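Local atomic coordinates of D7 protein (Anopheles stephensi, PDB entry 3NGV), a protein that binds and sequesters cysteinyl leukotrienes and thromboxane A2 analogues, thereby countering host responses while female mosquitoes feed on vertebrate blood. Residues F69-I74 and A98-N103. Numbering follows the deposited sequence.
Sequences FKSDRI and ALAAAN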
loop_
_atom_site.group_PDB
_atom_site.type_symbol
_atom_site.label_atom_id
_atom_site.label_comp_id
_atom_site.label_asym_id
_atom_site.label_seq_id
_atom_site.Cartn_x
_atom_site.Cartn_y
_atom_site.Cartn_z
ATOM N N PHE A 69 -18.298 -11.629 -0.587
ATOM C CA PHE A 69 -17.256 -11.751 -1.631
ATOM C C PHE A 69 -17.787 -11.110 -2.917
ATOM O O PHE A 69 -18.950 -11.394 -3.354
ATOM C CB PHE A 69 -17.030 -13.254 -1.862
ATOM C CG PHE A 69 -16.239 -13.902 -0.775
ATOM C CD1 PHE A 69 -14.877 -13.577 -0.611
ATOM C CD2 PHE A 69 -16.799 -14.872 0.064
ATOM C CE1 PHE A 69 -14.141 -14.198 0.344
ATOM C CE2 PHE A 69 -16.027 -15.549 1.046
ATOM C CZ PHE A 69 -14.687 -15.185 1.208
ATOM N N LYS A 70 -16.995 -10.276 -3.551
ATOM C CA LYS A 70 -17.424 -9.524 -4.727
ATOM C C LYS A 70 -16.915 -10.251 -5.977
ATOM O O LYS A 70 -15.980 -9.834 -6.628
ATOM C CB LYS A 70 -16.900 -8.105 -4.669
ATOM C CG LYS A 70 -17.455 -7.327 -3.406
ATOM C CD LYS A 70 -18.966 -7.266 -3.364
ATOM C CE LYS A 70 -19.491 -6.470 -4.606
ATOM N NZ LYS A 70 -20.976 -6.311 -4.441
ATOM N N SER A 71 -17.535 -11.390 -6.275
ATOM C CA SER A 71 -17.157 -12.182 -7.438
ATOM C C SER A 71 -17.274 -11.384 -8.730
ATOM O O SER A 71 -16.531 -11.688 -9.683
ATOM C CB SER A 71 -18.001 -13.497 -7.513
ATOM O OG SER A 71 -19.376 -13.165 -7.461
ATOM N N ASP A 72 -18.161 -10.391 -8.783
ATOM C CA ASP A 72 -18.264 -9.548 -9.997
ATOM C C ASP A 72 -17.037 -8.641 -10.288
ATOM O O ASP A 72 -16.906 -8.080 -11.365
ATOM C CB ASP A 72 -19.595 -8.736 -10.049
ATOM C CG ASP A 72 -19.725 -7.690 -8.930
ATOM O OD1 ASP A 72 -18.825 -7.521 -8.049
ATOM O OD2 ASP A 72 -20.814 -7.016 -8.864
ATOM N N ARG A 73 -16.079 -8.588 -9.351
ATOM C CA ARG A 73 -14.855 -7.821 -9.584
ATOM C C ARG A 73 -13.797 -8.599 -10.303
ATOM O O ARG A 73 -12.945 -8.024 -10.977
ATOM C CB ARG A 73 -14.311 -7.285 -8.207
ATOM C CG ARG A 73 -15.447 -6.331 -7.686
ATOM C CD ARG A 73 -14.900 -5.715 -6.377
ATOM N NE ARG A 73 -15.974 -4.884 -5.786
ATOM C CZ ARG A 73 -15.909 -4.302 -4.575
ATOM N NH1 ARG A 73 -14.925 -4.541 -3.700
ATOM N NH2 ARG A 73 -16.943 -3.533 -4.164
ATOM N N ILE A 74 -13.893 -9.922 -10.219
ATOM C CA ILE A 74 -12.933 -10.813 -10.924
ATOM C C ILE A 74 -12.867 -10.483 -12.463
ATOM O O ILE A 74 -11.792 -10.234 -12.988
ATOM C CB ILE A 74 -13.233 -12.291 -10.617
ATOM C CG1 ILE A 74 -12.734 -12.566 -9.178
ATOM C CG2 ILE A 74 -12.489 -13.239 -11.660
ATOM C CD1 ILE A 74 -13.265 -13.982 -8.663
ATOM N N ALA A 98 -16.842 -19.967 -8.960
ATOM C CA ALA A 98 -16.392 -20.640 -7.714
ATOM C C ALA A 98 -16.520 -19.606 -6.589
ATOM O O ALA A 98 -17.065 -19.927 -5.522
ATOM C CB ALA A 98 -14.962 -21.129 -7.840
ATOM N N LEU A 99 -16.036 -18.371 -6.825
ATOM C CA LEU A 99 -16.153 -17.392 -5.730
ATOM C C LEU A 99 -17.620 -17.041 -5.394
ATOM O O LEU A 99 -17.988 -16.823 -4.215
ATOM C CB LEU A 99 -15.299 -16.160 -6.048
ATOM C CG LEU A 99 -15.232 -15.182 -4.870
ATOM C CD1 LEU A 99 -14.576 -15.875 -3.633
ATOM C CD2 LEU A 99 -14.360 -14.042 -5.323
ATOM N N ALA A 100 -18.470 -16.996 -6.424
ATOM C CA ALA A 100 -19.913 -16.780 -6.177
ATOM C C ALA A 100 -20.549 -17.821 -5.306
ATOM O O ALA A 100 -21.537 -17.551 -4.634
ATOM C CB ALA A 100 -20.675 -16.679 -7.533
ATOM N N ALA A 101 -20.013 -19.024 -5.296
ATOM C CA ALA A 101 -20.505 -20.060 -4.433
ATOM C C ALA A 101 -20.050 -19.943 -2.961
ATOM O O ALA A 101 -20.582 -20.639 -2.083
ATOM C CB ALA A 101 -20.082 -21.419 -5.014
ATOM N N ALA A 102 -19.052 -19.117 -2.654
ATOM C CA ALA A 102 -18.483 -19.142 -1.325
ATOM C C ALA A 102 -19.355 -18.354 -0.374
ATOM O O ALA A 102 -20.000 -17.342 -0.783
ATOM C CB ALA A 102 -17.026 -18.509 -1.344
ATOM N N ASN A 103 -19.363 -18.771 0.895
ATOM C CA ASN A 103 -20.146 -18.098 1.933
ATOM C C ASN A 103 -19.277 -17.381 2.956
ATOM O O ASN A 103 -18.612 -18.032 3.760
ATOM C CB ASN A 103 -21.017 -19.186 2.664
ATOM C CG ASN A 103 -22.041 -18.598 3.610
ATOM O OD1 ASN A 103 -22.092 -17.369 3.910
ATOM N ND2 ASN A 103 -22.878 -19.532 4.156
#
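In the mainly helical, odorant-binding-protein-like fold, the strand-to-helix turn that leads from strand 68-69 into helix 73-85 packs against the C-terminal end of helix 89-100 and the chain just after it, bringing Leu99 against Phe69, Ser71 and Ile74. It illustrates how the two methyls of one leucine can serve two neighbours, here the Phe69 ring and Ile74. With its CG opposite the backbone N (chi1 -173°), Leu99 extends both methyls toward residues 69-74, where they part company. Leu99 CD1 goes to the aromatic side: it lies over one face of the Phe69 ring in a CH-pi contact, 4.2 Å from the centroid and 27° off the normal, with Phe69 CD1 its closest ring atom at 3.8 Å. Leu99 CD2 turns instead to Ile74, meeting the methyl CD1 of that residue at 3.5 Å. Farther round the ring, the methyl CB of Ala102 approaches Phe69 CD2 obliquely at 3.9 Å, while the carbonyl carbon of Asn103 comes to the edge at Phe69 CE2. Ser71 lies alongside the helix, its CB 3.7 Å from Ala100 N and its OG 3.7 Å from Ala100 CB. A type I turn from Lys70 to Arg73, with Arg73 N hydrogen-bonded to Lys70 O at 3.0 Å, bends the first chain between Phe69 and Ile74. Helix 109-130 contributes Leu112 and Ala115 to the surroundings of Phe69, and Val92 and Tyr95 of helix 89-100 also touch Ile74. No hydrogen bond or salt bridge joins the two segments, so the direct contact between them is largely apolar and nondirectional, with one CH-pi contact between Leu99 and Phe69.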